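Local coordinates for protein putative phosphosugar isomerase (Clostridium difficile, PDB 3G68) that probably binds a phosphorylated sugar and acts as an isomerase through its two SIS domains, at residues B[6-11]-B[185-190]; B[45-50]-B[222-227]; B[113-118]-B[152-157]; B[146-151]-B[313-318]. All blocks are in the same frame, centred on the assembly; numbering follows the deposited sequence. Where two conformers were deposited one is given.

Contact 1 (B[6-11]-B[185-190]); sequences DYMLET and NRFEAV
Phe187 reaches from helix 187-200 to the backbone of Met8 on helix 4-20, a helix-helix contact of a double-SIS fold, close to a second subunit. Phe187 contributes by far the largest buried surface of the pair. Its CG lies anti to the backbone N (chi1 -174°), which directs the ring across the gap, where CE1 comes within 3.3 Å of the carbonyl oxygen of Met8 and CZ lies 3.4 Å from that same Met8 O. The approach is oblique, so the evidence is for a close ring-to-carbonyl packing contact and not for a stack. That oxygen also accepts the backbone N-H of Thr11 at 3.0 Å between Thr11 N and Met8 O. The Phe187 ring thus lies against a carbonyl whose usual i+4 donor, the N-H of residue 12, is missing because that residue is proline. Met8 CB and Thr11 CB both border CZ of the ring, at 4.3 Å and 4.2 Å from Phe187 CZ respectively. Further toward solvent, Leu9 and Glu188 form a second, thinner zone, where the branch CD2 of Leu9 passes 3.6 Å from OE1 of Glu188. The Glu188 chain bends at chi2 (79°), bringing its carboxylate round toward helix 4-20; Glu188 also packs on Asp6 of the second subunit. No direct hydrogen bond links the segments, but one water donates both to Leu9 O, at 2.9 Å, and to Glu188 OE1, at 2.7 Å.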
loop_
_atom_site.group_PDB
_atom_site.type_symbol
_atom_site.label_atom_id
_atom_site.label_comp_id
_atom_site.label_asym_id
_atom_site.label_seq_id
_atom_site.Cartn_x
_atom_site.Cartn_y
_atom_site.Cartn_z
ATOM N N ASP B 6 -39.929 20.342 -8.729
ATOM C CA ASP B 6 -39.200 20.706 -7.512
ATOM C C ASP B 6 -39.693 19.874 -6.332
ATOM O O ASP B 6 -38.874 19.309 -5.601
ATOM C CB ASP B 6 -39.319 22.199 -7.172
ATOM C CG ASP B 6 -38.640 23.101 -8.200
ATOM O OD1 ASP B 6 -37.590 22.745 -8.762
ATOM O OD2 ASP B 6 -39.169 24.185 -8.460
ATOM N N TYR B 7 -41.016 19.805 -6.170
ATOM C CA TYR B 7 -41.614 19.045 -5.094
ATOM C C TYR B 7 -41.374 17.560 -5.248
ATOM O O TYR B 7 -41.145 16.906 -4.228
ATOM C CB TYR B 7 -43.097 19.361 -4.917
ATOM C CG TYR B 7 -43.379 20.770 -4.447
ATOM C CD1 TYR B 7 -42.778 21.273 -3.286
ATOM C CD2 TYR B 7 -44.320 21.579 -5.099
ATOM C CE1 TYR B 7 -43.058 22.557 -2.827
ATOM C CE2 TYR B 7 -44.615 22.871 -4.631
ATOM C CZ TYR B 7 -43.969 23.348 -3.511
ATOM O OH TYR B 7 -44.250 24.594 -3.038
HETATM N N MSE B 8 -41.433 17.025 -6.481
HETATM C CA MSE B 8 -41.097 15.587 -6.714
HETATM C C MSE B 8 -39.638 15.301 -6.302
HETATM O O MSE B 8 -39.376 14.410 -5.511
HETATM C CB MSE B 8 -41.312 15.176 -8.171
HETATM C CG MSE B 8 -42.758 15.090 -8.551
HETATM SE SE MSE B 8 -42.937 14.751 -10.437
HETATM C CE MSE B 8 -42.279 12.760 -10.245
ATOM N N LEU B 9 -38.709 16.112 -6.801
ATOM C CA LEU B 9 -37.286 15.951 -6.483
ATOM C C LEU B 9 -36.950 16.075 -4.975
ATOM O O LEU B 9 -35.997 15.420 -4.515
ATOM C CB LEU B 9 -36.427 16.888 -7.343
ATOM C CG LEU B 9 -36.447 16.533 -8.833
ATOM C CD1 LEU B 9 -35.689 17.573 -9.655
ATOM C CD2 LEU B 9 -35.881 15.164 -9.111
ATOM N N GLU B 10 -37.746 16.856 -4.223
ATOM C CA GLU B 10 -37.602 16.996 -2.752
ATOM C C GLU B 10 -38.066 15.747 -1.979
ATOM O O GLU B 10 -37.709 15.541 -0.805
ATOM C CB GLU B 10 -38.517 18.148 -2.286
ATOM C CG GLU B 10 -38.257 18.651 -0.912
ATOM C CD GLU B 10 -39.254 19.694 -0.443
ATOM O OE1 GLU B 10 -39.131 20.078 0.732
ATOM O OE2 GLU B 10 -40.146 20.130 -1.189
ATOM N N THR B 11 -38.915 14.941 -2.618
ATOM C CA THR B 11 -39.592 13.828 -1.973
ATOM C C THR B 11 -38.665 12.803 -1.257
ATOM O O THR B 11 -38.879 12.549 -0.074
ATOM C CB THR B 11 -40.673 13.201 -2.907
ATOM O OG1 THR B 11 -41.570 14.249 -3.317
ATOM C CG2 THR B 11 -41.477 12.145 -2.157
ATOM N N ASN B 185 -34.519 5.168 -2.720
ATOM C CA ASN B 185 -33.255 5.442 -3.381
ATOM C C ASN B 185 -33.278 5.294 -4.909
ATOM O O ASN B 185 -32.366 5.737 -5.592
ATOM C CB ASN B 185 -32.125 4.579 -2.817
ATOM C CG ASN B 185 -30.760 5.189 -3.103
ATOM O OD1 ASN B 185 -30.554 6.383 -2.875
ATOM N ND2 ASN B 185 -29.842 4.391 -3.598
ATOM N N ARG B 186 -34.313 4.639 -5.429
ATOM C CA ARG B 186 -34.489 4.482 -6.885
ATOM C C ARG B 186 -35.298 5.606 -7.512
ATOM O O ARG B 186 -35.384 5.707 -8.743
ATOM C CB ARG B 186 -35.187 3.152 -7.183
ATOM C CG ARG B 186 -34.338 1.984 -6.722
ATOM C CD ARG B 186 -34.941 0.710 -7.193
ATOM N NE ARG B 186 -34.090 -0.419 -6.896
ATOM C CZ ARG B 186 -34.320 -1.657 -7.308
ATOM N NH1 ARG B 186 -35.381 -1.939 -8.048
ATOM N NH2 ARG B 186 -33.464 -2.620 -6.984
ATOM N N PHE B 187 -35.900 6.449 -6.678
ATOM C CA PHE B 187 -36.786 7.518 -7.145
ATOM C C PHE B 187 -36.109 8.406 -8.182
ATOM O O PHE B 187 -36.653 8.619 -9.260
ATOM C CB PHE B 187 -37.292 8.294 -5.926
ATOM C CG PHE B 187 -38.333 9.341 -6.218
ATOM C CD1 PHE B 187 -37.987 10.560 -6.800
ATOM C CD2 PHE B 187 -39.675 9.148 -5.796
ATOM C CE1 PHE B 187 -38.957 11.548 -7.022
ATOM C CE2 PHE B 187 -40.642 10.113 -6.023
ATOM C CZ PHE B 187 -40.304 11.314 -6.623
ATOM N N GLU B 188 -34.921 8.919 -7.857
ATOM C CA GLU B 188 -34.154 9.796 -8.763
ATOM C C GLU B 188 -33.848 9.125 -10.081
ATOM O O GLU B 188 -34.019 9.740 -11.133
ATOM C CB GLU B 188 -32.825 10.190 -8.089
ATOM C CG GLU B 188 -31.890 11.066 -8.912
ATOM C CD GLU B 188 -32.278 12.525 -8.918
ATOM O OE1 GLU B 188 -33.178 12.922 -8.137
ATOM O OE2 GLU B 188 -31.657 13.276 -9.697
ATOM N N ALA B 189 -33.359 7.878 -10.030
ATOM C CA ALA B 189 -33.048 7.129 -11.264
ATOM C C ALA B 189 -34.302 6.971 -12.157
ATOM O O ALA B 189 -34.237 7.159 -13.398
ATOM C CB ALA B 189 -32.441 5.764 -10.932
ATOM N N VAL B 190 -35.437 6.652 -11.522
ATOM C CA VAL B 190 -36.715 6.534 -12.256
ATOM C C VAL B 190 -37.135 7.888 -12.882
ATOM O O VAL B 190 -37.592 7.948 -14.026
ATOM C CB VAL B 190 -37.820 5.895 -11.355
ATOM C CG1 VAL B 190 -39.227 6.010 -12.024
ATOM C CG2 VAL B 190 -37.445 4.442 -11.026
HETATM O O HOH W 1 -34.659 13.227 -5.886
#

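Contact 2 (B[45-50]-B[222-227]); sequences SYHSGV and DTLEAA
A buried histidine-carboxylate hydrogen bond, His47 to Glu225, lies where two helices meet between the two SIS-type sheets. Each helix follows the first strand of its own five-stranded parallel sheet: helix 43-59 comes after strand 36-40, and strand 210-215 is followed by helix 220-234. The paired helices thus hold topologically equivalent places, and their short segments run nearly antiparallel, at 157° with axes 8.8 Å apart. His47 ND1 donates to Glu225 OE1 over 2.9 Å, and the N-H...O angle of 174° makes the bond almost straight. The acceptor lies in the imidazole plane, whereas the carboxylate uses its anti lone pair, and the ring and carboxylate planes are 60° apart. A bend in the Glu225 chain at chi2 brings the acid back to this position. Leu224 covers one face of the same ring: its CB sits 3.9 Å from the imidazole centroid, a CH-pi contact over the face but toward its rim, and the His47 and Leu224 side chains cross at about a right angle. Beyond it, Leu224 CD1 packs against Val50 CG1 at 4.4 Å. Near the start of helix 43-59, Ser45 OG is hydrogen-bonded to a bound citrate, probably from the crystallisation liquor, which may mark the sugar pocket. Glu225 OE1 also accepts from Thr44 OG1, and OE2 pairs with Lys229. The chemistry implies that in this structure the ND1 proton is committed to Glu225, and that the straight bond and the leucine on the ring face should together restrain the rotation of His47.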
loop_
_atom_site.group_PDB
_atom_site.type_symbol
_atom_site.label_atom_id
_atom_site.label_comp_id
_atom_site.label_asym_id
_atom_site.label_seq_id
_atom_site.Cartn_x
_atom_site.Cartn_y
_atom_site.Cartn_z
ATOM N N SER B 45 -55.960 12.219 -0.828
ATOM C CA SER B 45 -55.913 11.649 0.524
ATOM C C SER B 45 -56.636 10.301 0.514
ATOM O O SER B 45 -56.100 9.300 1.017
ATOM C CB SER B 45 -56.491 12.606 1.552
ATOM O OG SER B 45 -55.633 13.719 1.671
ATOM N N TYR B 46 -57.806 10.243 -0.130
ATOM C CA TYR B 46 -58.507 8.969 -0.313
ATOM C C TYR B 46 -57.594 7.964 -0.986
ATOM O O TYR B 46 -57.486 6.830 -0.523
ATOM C CB TYR B 46 -59.809 9.097 -1.120
ATOM C CG TYR B 46 -60.526 7.767 -1.294
ATOM C CD1 TYR B 46 -61.031 7.084 -0.203
ATOM C CD2 TYR B 46 -60.690 7.201 -2.555
ATOM C CE1 TYR B 46 -61.660 5.851 -0.351
ATOM C CE2 TYR B 46 -61.329 5.989 -2.712
ATOM C CZ TYR B 46 -61.801 5.323 -1.628
ATOM O OH TYR B 46 -62.423 4.126 -1.821
ATOM N N HIS B 47 -56.905 8.378 -2.049
ATOM C CA HIS B 47 -56.039 7.457 -2.802
ATOM C C HIS B 47 -54.898 6.896 -1.973
ATOM O O HIS B 47 -54.481 5.771 -2.199
ATOM C CB HIS B 47 -55.487 8.084 -4.097
ATOM C CG HIS B 47 -56.556 8.534 -5.065
ATOM N ND1 HIS B 47 -56.405 9.636 -5.885
ATOM C CD2 HIS B 47 -57.814 8.080 -5.280
ATOM C CE1 HIS B 47 -57.507 9.802 -6.606
ATOM N NE2 HIS B 47 -58.382 8.875 -6.254
ATOM N N SER B 48 -54.367 7.698 -1.055
ATOM C CA SER B 48 -53.293 7.218 -0.176
ATOM C C SER B 48 -53.820 6.026 0.631
ATOM O O SER B 48 -53.135 5.017 0.746
ATOM C CB SER B 48 -52.713 8.336 0.707
ATOM O OG SER B 48 -53.616 8.725 1.731
ATOM N N GLY B 49 -55.057 6.132 1.137
ATOM C CA GLY B 49 -55.719 5.029 1.837
ATOM C C GLY B 49 -55.991 3.817 0.949
ATOM O O GLY B 49 -55.729 2.669 1.333
ATOM N N VAL B 50 -56.481 4.056 -0.256
ATOM C CA VAL B 50 -56.718 2.967 -1.192
ATOM C C VAL B 50 -55.418 2.198 -1.447
ATOM O O VAL B 50 -55.387 0.972 -1.456
ATOM C CB VAL B 50 -57.256 3.487 -2.551
ATOM C CG1 VAL B 50 -57.409 2.352 -3.546
ATOM C CG2 VAL B 50 -58.562 4.237 -2.397
ATOM N N ASP B 222 -52.598 4.019 -6.597
ATOM C CA ASP B 222 -51.688 4.827 -7.456
ATOM C C ASP B 222 -52.244 5.053 -8.859
ATOM O O ASP B 222 -52.001 6.105 -9.442
ATOM C CB ASP B 222 -50.308 4.181 -7.568
ATOM C CG ASP B 222 -49.508 4.259 -6.269
ATOM O OD1 ASP B 222 -49.738 5.197 -5.449
ATOM O OD2 ASP B 222 -48.615 3.396 -6.110
ATOM N N THR B 223 -52.979 4.089 -9.395
ATOM C CA THR B 223 -53.612 4.200 -10.737
ATOM C C THR B 223 -54.670 5.283 -10.723
ATOM O O THR B 223 -54.709 6.114 -11.599
ATOM C CB THR B 223 -54.173 2.840 -11.189
ATOM O OG1 THR B 223 -53.076 1.906 -11.205
ATOM C CG2 THR B 223 -54.817 2.912 -12.585
ATOM N N LEU B 224 -55.511 5.286 -9.689
ATOM C CA LEU B 224 -56.518 6.322 -9.488
ATOM C C LEU B 224 -55.887 7.712 -9.281
ATOM O O LEU B 224 -56.380 8.716 -9.801
ATOM C CB LEU B 224 -57.380 5.970 -8.282
ATOM C CG LEU B 224 -58.235 4.727 -8.385
ATOM C CD1 LEU B 224 -59.019 4.538 -7.032
ATOM C CD2 LEU B 224 -59.205 4.871 -9.581
ATOM N N GLU B 225 -54.793 7.763 -8.544
ATOM C CA GLU B 225 -54.095 9.041 -8.279
ATOM C C GLU B 225 -53.467 9.597 -9.543
ATOM O O GLU B 225 -53.592 10.789 -9.819
ATOM C CB GLU B 225 -53.042 8.880 -7.182
ATOM C CG GLU B 225 -52.149 10.082 -6.954
ATOM C CD GLU B 225 -52.882 11.355 -6.568
ATOM O OE1 GLU B 225 -54.087 11.293 -6.217
ATOM O OE2 GLU B 225 -52.201 12.414 -6.578
ATOM N N ALA B 226 -52.827 8.725 -10.311
ATOM C CA ALA B 226 -52.219 9.108 -11.592
ATOM C C ALA B 226 -53.271 9.688 -12.535
ATOM O O ALA B 226 -53.061 10.711 -13.172
ATOM C CB ALA B 226 -51.519 7.890 -12.232
ATOM N N ALA B 227 -54.416 9.038 -12.592
ATOM C CA ALA B 227 -55.514 9.488 -13.427
ATOM C C ALA B 227 -56.014 10.859 -12.955
ATOM O O ALA B 227 -56.182 11.754 -13.781
ATOM C CB ALA B 227 -56.637 8.449 -13.441
#

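Contact 3 (B[113-118]-B[152-157]); sequences ASMAGC and LNLMLL
Met115, modelled as selenomethionine, extends from strand 111-116 onto helix 145-165 and is the one side chain of its segment that touches 152-157. The strand and helix segments run at 149° with axes 10.7 Å apart, a gap that the long Met115 chain spans, extended beyond CG (chi2 -161°). Along the helix, Asn153 comes first. Its ND2 lies 3.8 Å from the SE of Met115, and its backbone O is 3.7 Å from Met115 CE; both are van der Waals contacts, with no hydrogen bond between the segments. Leu154 follows, its CD2 3.9 Å from Met115 SE; the two side chains cross at a slant. One turn after Asn153, Leu157 closes on the end of that chain, its CD2 standing 4.0 Å from Met115 CE. The selenium thus meets Asn153 and Leu154, while the terminal methyl, besides touching Asn153 O, reaches on to Leu157. This is the strand-to-helix packing of an alpha/beta SIS domain: strand 111-116 hydrogen-bonds to strand 84-90 and strand 129-130, and the helix that Met115 touches is packed by Leu154 against helix 43-59 and by Asn153 against helix 4-20.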
loop_
_atom_site.group_PDB
_atom_site.type_symbol
_atom_site.label_atom_id
_atom_site.label_comp_id
_atom_site.label_asym_id
_atom_site.label_seq_id
_atom_site.Cartn_x
_atom_site.Cartn_y
_atom_site.Cartn_z
ATOM N N ALA B 113 -57.247 10.129 14.834
ATOM C CA ALA B 113 -55.893 10.499 14.451
ATOM C C ALA B 113 -55.986 11.368 13.209
ATOM O O ALA B 113 -56.903 11.173 12.382
ATOM C CB ALA B 113 -55.050 9.262 14.197
ATOM N N SER B 114 -55.068 12.331 13.091
ATOM C CA SER B 114 -54.999 13.210 11.930
ATOM C C SER B 114 -53.663 13.058 11.177
ATOM O O SER B 114 -52.633 12.764 11.775
ATOM C CB SER B 114 -55.216 14.680 12.326
ATOM O OG SER B 114 -54.296 15.116 13.332
HETATM N N MSE B 115 -53.711 13.217 9.852
HETATM C CA MSE B 115 -52.522 13.239 9.017
HETATM C C MSE B 115 -52.641 14.390 8.037
HETATM O O MSE B 115 -53.152 14.244 6.918
HETATM C CB MSE B 115 -52.310 11.902 8.303
HETATM C CG MSE B 115 -52.009 10.765 9.247
HETATM SE SE MSE B 115 -51.180 9.263 8.281
HETATM C CE MSE B 115 -50.722 8.057 9.871
ATOM N N ALA B 116 -52.254 15.560 8.514
ATOM C CA ALA B 116 -52.219 16.767 7.716
ATOM C C ALA B 116 -50.763 17.078 7.368
ATOM O O ALA B 116 -49.833 16.645 8.075
ATOM C CB ALA B 116 -52.862 17.919 8.484
ATOM N N GLY B 117 -50.579 17.844 6.294
ATOM C CA GLY B 117 -49.253 18.231 5.803
ATOM C C GLY B 117 -48.760 19.570 6.289
ATOM O O GLY B 117 -47.843 20.150 5.710
ATOM N N CYS B 118 -49.382 20.062 7.355
ATOM C CA CYS B 118 -49.035 21.330 7.984
ATOM C C CYS B 118 -49.297 21.200 9.474
ATOM O O CYS B 118 -50.087 20.353 9.903
ATOM C CB CYS B 118 -49.902 22.459 7.440
ATOM S SG CYS B 118 -51.697 22.188 7.681
ATOM N N LEU B 152 -46.286 6.847 2.986
ATOM C CA LEU B 152 -45.207 6.417 3.880
ATOM C C LEU B 152 -45.656 6.499 5.334
ATOM O O LEU B 152 -45.458 5.566 6.097
ATOM C CB LEU B 152 -43.959 7.286 3.705
ATOM C CG LEU B 152 -42.736 6.986 4.574
ATOM C CD1 LEU B 152 -42.266 5.532 4.480
ATOM C CD2 LEU B 152 -41.593 7.913 4.123
ATOM N N ASN B 153 -46.271 7.612 5.699
ATOM C CA ASN B 153 -46.746 7.853 7.082
ATOM C C ASN B 153 -47.727 6.776 7.559
ATOM O O ASN B 153 -47.648 6.302 8.703
ATOM C CB ASN B 153 -47.388 9.252 7.201
ATOM C CG ASN B 153 -46.859 10.036 8.391
ATOM O OD1 ASN B 153 -45.642 10.096 8.610
ATOM N ND2 ASN B 153 -47.753 10.658 9.150
ATOM N N LEU B 154 -48.634 6.386 6.663
ATOM C CA LEU B 154 -49.573 5.285 6.892
ATOM C C LEU B 154 -48.859 3.928 7.061
ATOM O O LEU B 154 -49.251 3.120 7.896
ATOM C CB LEU B 154 -50.582 5.185 5.763
ATOM C CG LEU B 154 -51.671 6.262 5.735
ATOM C CD1 LEU B 154 -52.323 6.321 4.358
ATOM C CD2 LEU B 154 -52.698 5.982 6.831
HETATM N N MSE B 155 -47.837 3.672 6.252
HETATM C CA MSE B 155 -47.089 2.453 6.380
HETATM C C MSE B 155 -46.337 2.425 7.719
HETATM O O MSE B 155 -46.284 1.388 8.350
HETATM C CB MSE B 155 -46.107 2.273 5.218
HETATM C CG MSE B 155 -46.795 1.961 3.910
HETATM SE SE MSE B 155 -45.452 1.704 2.541
HETATM C CE MSE B 155 -46.522 0.887 1.145
ATOM N N LEU B 156 -45.716 3.545 8.090
ATOM C CA LEU B 156 -44.971 3.655 9.345
ATOM C C LEU B 156 -45.897 3.394 10.535
ATOM O O LEU B 156 -45.530 2.606 11.421
ATOM C CB LEU B 156 -44.268 5.000 9.449
ATOM C CG LEU B 156 -43.084 5.070 8.469
ATOM C CD1 LEU B 156 -42.529 6.461 8.397
ATOM C CD2 LEU B 156 -41.991 4.050 8.846
ATOM N N LEU B 157 -47.090 3.989 10.519
ATOM C CA LEU B 157 -48.119 3.728 11.551
ATOM C C LEU B 157 -48.294 2.227 11.748
ATOM O O LEU B 157 -48.277 1.743 12.896
ATOM C CB LEU B 157 -49.471 4.355 11.208
ATOM C CG LEU B 157 -50.686 4.023 12.119
ATOM C CD1 LEU B 157 -50.446 4.543 13.559
ATOM C CD2 LEU B 157 -51.992 4.573 11.497
#

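Contact 4 (B[146-151]-B[313-318]); sequences GYYCTK and NFIVPI
The phenol end of Tyr148 is the main bump here, and the hollow that receives it lies between Ile315 and Val316. Its OH stands 3.6 Å from Ile315 CG1 and 3.4 Å from Val316 CG2, so the oxygen sits between two aliphatic branches, and the Tyr148 side chain crosses that of Val316 at about a right angle. With CG beside the backbone N (chi1 -71°), the ring projects from helix 145-165 toward segment 313-318. The neighbouring carbons support the same fit: Tyr148 CZ is 4.2 Å from Val316 CG2 and 4.5 Å from Ile315 CG1. The polar end is satisfied outside the segments by a hydrogen bond between Tyr148 OH and Gln319 OE1, and the ring also meets Phe187 edge-to-face. In a double-SIS fold this contact joins helix 145-165, which packs on the first sheet, to the start of helix 316-324, after the last strand of the second. Ile315 and Val316, the walls of the hollow, belong to a type I turn from Asn313 to Val316, which leads straight into that helix. A second bump points the other way. Ile315 holds CG1 in the crowded position between its backbone N and carbonyl carbon (chi1 67°), and its CD1 comes 4.0 Å from Tyr147 CE2, the two side chains crossing at about a right angle. Lys151 CE lies 3.4 Å above one face of the Tyr147 ring, toward the rim. Tyr147 OH is hydrogen-bonded to Asp222 OD1.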
loop_
_atom_site.group_PDB
_atom_site.type_symbol
_atom_site.label_atom_id
_atom_site.label_comp_id
_atom_site.label_asym_id
_atom_site.label_seq_id
_atom_site.Cartn_x
_atom_site.Cartn_y
_atom_site.Cartn_z
ATOM N N GLY B 146 -46.564 15.265 -1.180
ATOM C CA GLY B 146 -47.512 14.979 -0.098
ATOM C C GLY B 146 -48.201 13.630 -0.187
ATOM O O GLY B 146 -48.448 12.992 0.838
ATOM N N TYR B 147 -48.465 13.185 -1.412
ATOM C CA TYR B 147 -49.056 11.875 -1.654
ATOM C C TYR B 147 -48.083 10.788 -1.164
ATOM O O TYR B 147 -48.477 9.959 -0.353
ATOM C CB TYR B 147 -49.421 11.707 -3.148
ATOM C CG TYR B 147 -49.992 10.343 -3.512
ATOM C CD1 TYR B 147 -51.154 9.866 -2.904
ATOM C CD2 TYR B 147 -49.361 9.516 -4.446
ATOM C CE1 TYR B 147 -51.673 8.630 -3.232
ATOM C CE2 TYR B 147 -49.881 8.256 -4.760
ATOM C CZ TYR B 147 -51.043 7.836 -4.157
ATOM O OH TYR B 147 -51.605 6.616 -4.471
ATOM N N TYR B 148 -46.839 10.787 -1.674
ATOM C CA TYR B 148 -45.790 9.838 -1.255
ATOM C C TYR B 148 -45.545 9.855 0.267
ATOM O O TYR B 148 -45.484 8.811 0.908
ATOM C CB TYR B 148 -44.478 10.107 -1.968
ATOM C CG TYR B 148 -44.516 9.740 -3.431
ATOM C CD1 TYR B 148 -44.592 8.400 -3.836
ATOM C CD2 TYR B 148 -44.448 10.717 -4.409
ATOM C CE1 TYR B 148 -44.628 8.056 -5.190
ATOM C CE2 TYR B 148 -44.464 10.379 -5.761
ATOM C CZ TYR B 148 -44.561 9.056 -6.138
ATOM O OH TYR B 148 -44.590 8.702 -7.458
ATOM N N CYS B 149 -45.411 11.050 0.842
ATOM C CA CYS B 149 -45.133 11.139 2.262
ATOM C C CYS B 149 -46.332 10.695 3.118
ATOM O O CYS B 149 -46.114 10.217 4.219
ATOM C CB CYS B 149 -44.671 12.545 2.645
ATOM S SG CYS B 149 -43.102 13.054 1.953
ATOM N N THR B 150 -47.571 10.811 2.617
ATOM C CA THR B 150 -48.774 10.372 3.364
ATOM C C THR B 150 -48.864 8.826 3.314
ATOM O O THR B 150 -49.115 8.157 4.335
ATOM C CB THR B 150 -50.062 11.070 2.823
ATOM O OG1 THR B 150 -49.945 12.498 3.042
ATOM C CG2 THR B 150 -51.339 10.531 3.491
ATOM N N LYS B 151 -48.631 8.239 2.136
ATOM C CA LYS B 151 -48.553 6.785 2.031
ATOM C C LYS B 151 -47.467 6.227 2.978
ATOM O O LYS B 151 -47.705 5.262 3.684
ATOM C CB LYS B 151 -48.247 6.340 0.616
ATOM C CG LYS B 151 -49.364 6.620 -0.387
ATOM C CD LYS B 151 -49.044 5.946 -1.725
ATOM C CE LYS B 151 -47.870 6.621 -2.490
ATOM N NZ LYS B 151 -47.690 6.042 -3.834
ATOM N N ASN B 313 -42.221 4.251 -6.534
ATOM C CA ASN B 313 -41.644 4.531 -7.832
ATOM C C ASN B 313 -42.583 4.523 -9.023
ATOM O O ASN B 313 -42.314 5.230 -9.974
ATOM C CB ASN B 313 -40.594 3.465 -8.174
ATOM C CG ASN B 313 -39.447 3.369 -7.170
ATOM O OD1 ASN B 313 -38.844 2.310 -7.075
ATOM N ND2 ASN B 313 -39.122 4.454 -6.457
ATOM N N PHE B 314 -43.662 3.735 -8.997
ATOM C CA PHE B 314 -44.391 3.444 -10.249
ATOM C C PHE B 314 -44.988 4.611 -11.023
ATOM O O PHE B 314 -44.876 4.648 -12.256
ATOM C CB PHE B 314 -45.472 2.365 -10.076
ATOM C CG PHE B 314 -45.336 1.261 -11.059
ATOM C CD1 PHE B 314 -45.489 1.499 -12.414
ATOM C CD2 PHE B 314 -44.984 -0.022 -10.628
ATOM C CE1 PHE B 314 -45.331 0.447 -13.343
ATOM C CE2 PHE B 314 -44.796 -1.039 -11.526
ATOM C CZ PHE B 314 -44.959 -0.802 -12.889
ATOM N N ILE B 315 -45.603 5.560 -10.328
ATOM C CA ILE B 315 -46.273 6.655 -11.011
ATOM C C ILE B 315 -45.428 7.922 -11.189
ATOM O O ILE B 315 -45.920 8.915 -11.725
ATOM C CB ILE B 315 -47.678 6.975 -10.434
ATOM C CG1 ILE B 315 -47.638 7.524 -9.022
ATOM C CG2 ILE B 315 -48.580 5.747 -10.473
ATOM C CD1 ILE B 315 -49.015 8.094 -8.613
ATOM N N VAL B 316 -44.159 7.879 -10.775
ATOM C CA VAL B 316 -43.225 9.012 -11.019
ATOM C C VAL B 316 -43.324 9.530 -12.469
ATOM O O VAL B 316 -43.458 10.740 -12.667
ATOM C CB VAL B 316 -41.761 8.655 -10.620
ATOM C CG1 VAL B 316 -40.745 9.693 -11.109
ATOM C CG2 VAL B 316 -41.669 8.549 -9.139
ATOM N N PRO B 317 -43.240 8.634 -13.479
ATOM C CA PRO B 317 -43.373 9.089 -14.878
ATOM C C PRO B 317 -44.639 9.847 -15.209
ATOM O O PRO B 317 -44.598 10.806 -15.974
ATOM C CB PRO B 317 -43.283 7.792 -15.691
ATOM C CG PRO B 317 -43.302 6.705 -14.701
ATOM C CD PRO B 317 -42.841 7.214 -13.433
ATOM N N ILE B 318 -45.758 9.426 -14.620
ATOM C CA ILE B 318 -47.037 10.038 -14.900
ATOM C C ILE B 318 -47.081 11.408 -14.219
ATOM O O ILE B 318 -47.511 12.371 -14.836
ATOM C CB ILE B 318 -48.255 9.171 -14.441
ATOM C CG1 ILE B 318 -48.227 7.794 -15.105
ATOM C CG2 ILE B 318 -49.544 9.882 -14.828
ATOM C CD1 ILE B 318 -48.278 7.867 -16.580
#

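Contact 4 lies between contacts 1 and 2, its centre 9 Å from each. Toward contact 1, Phe187 CE2 packs on Val316 CG2 at 3.6 Å, and Thr11 CG2 on Tyr148 CB, also at 3.6 Å. Toward contact 2 the join is polar: Asp222 OD1 forms a salt bridge with Lys151 NZ at 2.7 Å and a probable hydrogen bond with Tyr147 OH at 2.5 Å. Contact 3 shares helix 145-165 with contact 4, their centres 14 Å apart, and meets contact 2 where Leu154 CD1 lies 3.8 Å from Ser48 OG. Contacts 1 and 2 do not touch, with nearest atoms about 10 Å apart. Of the four, contact 2 is the one tied to the citrate that may mark the pocket.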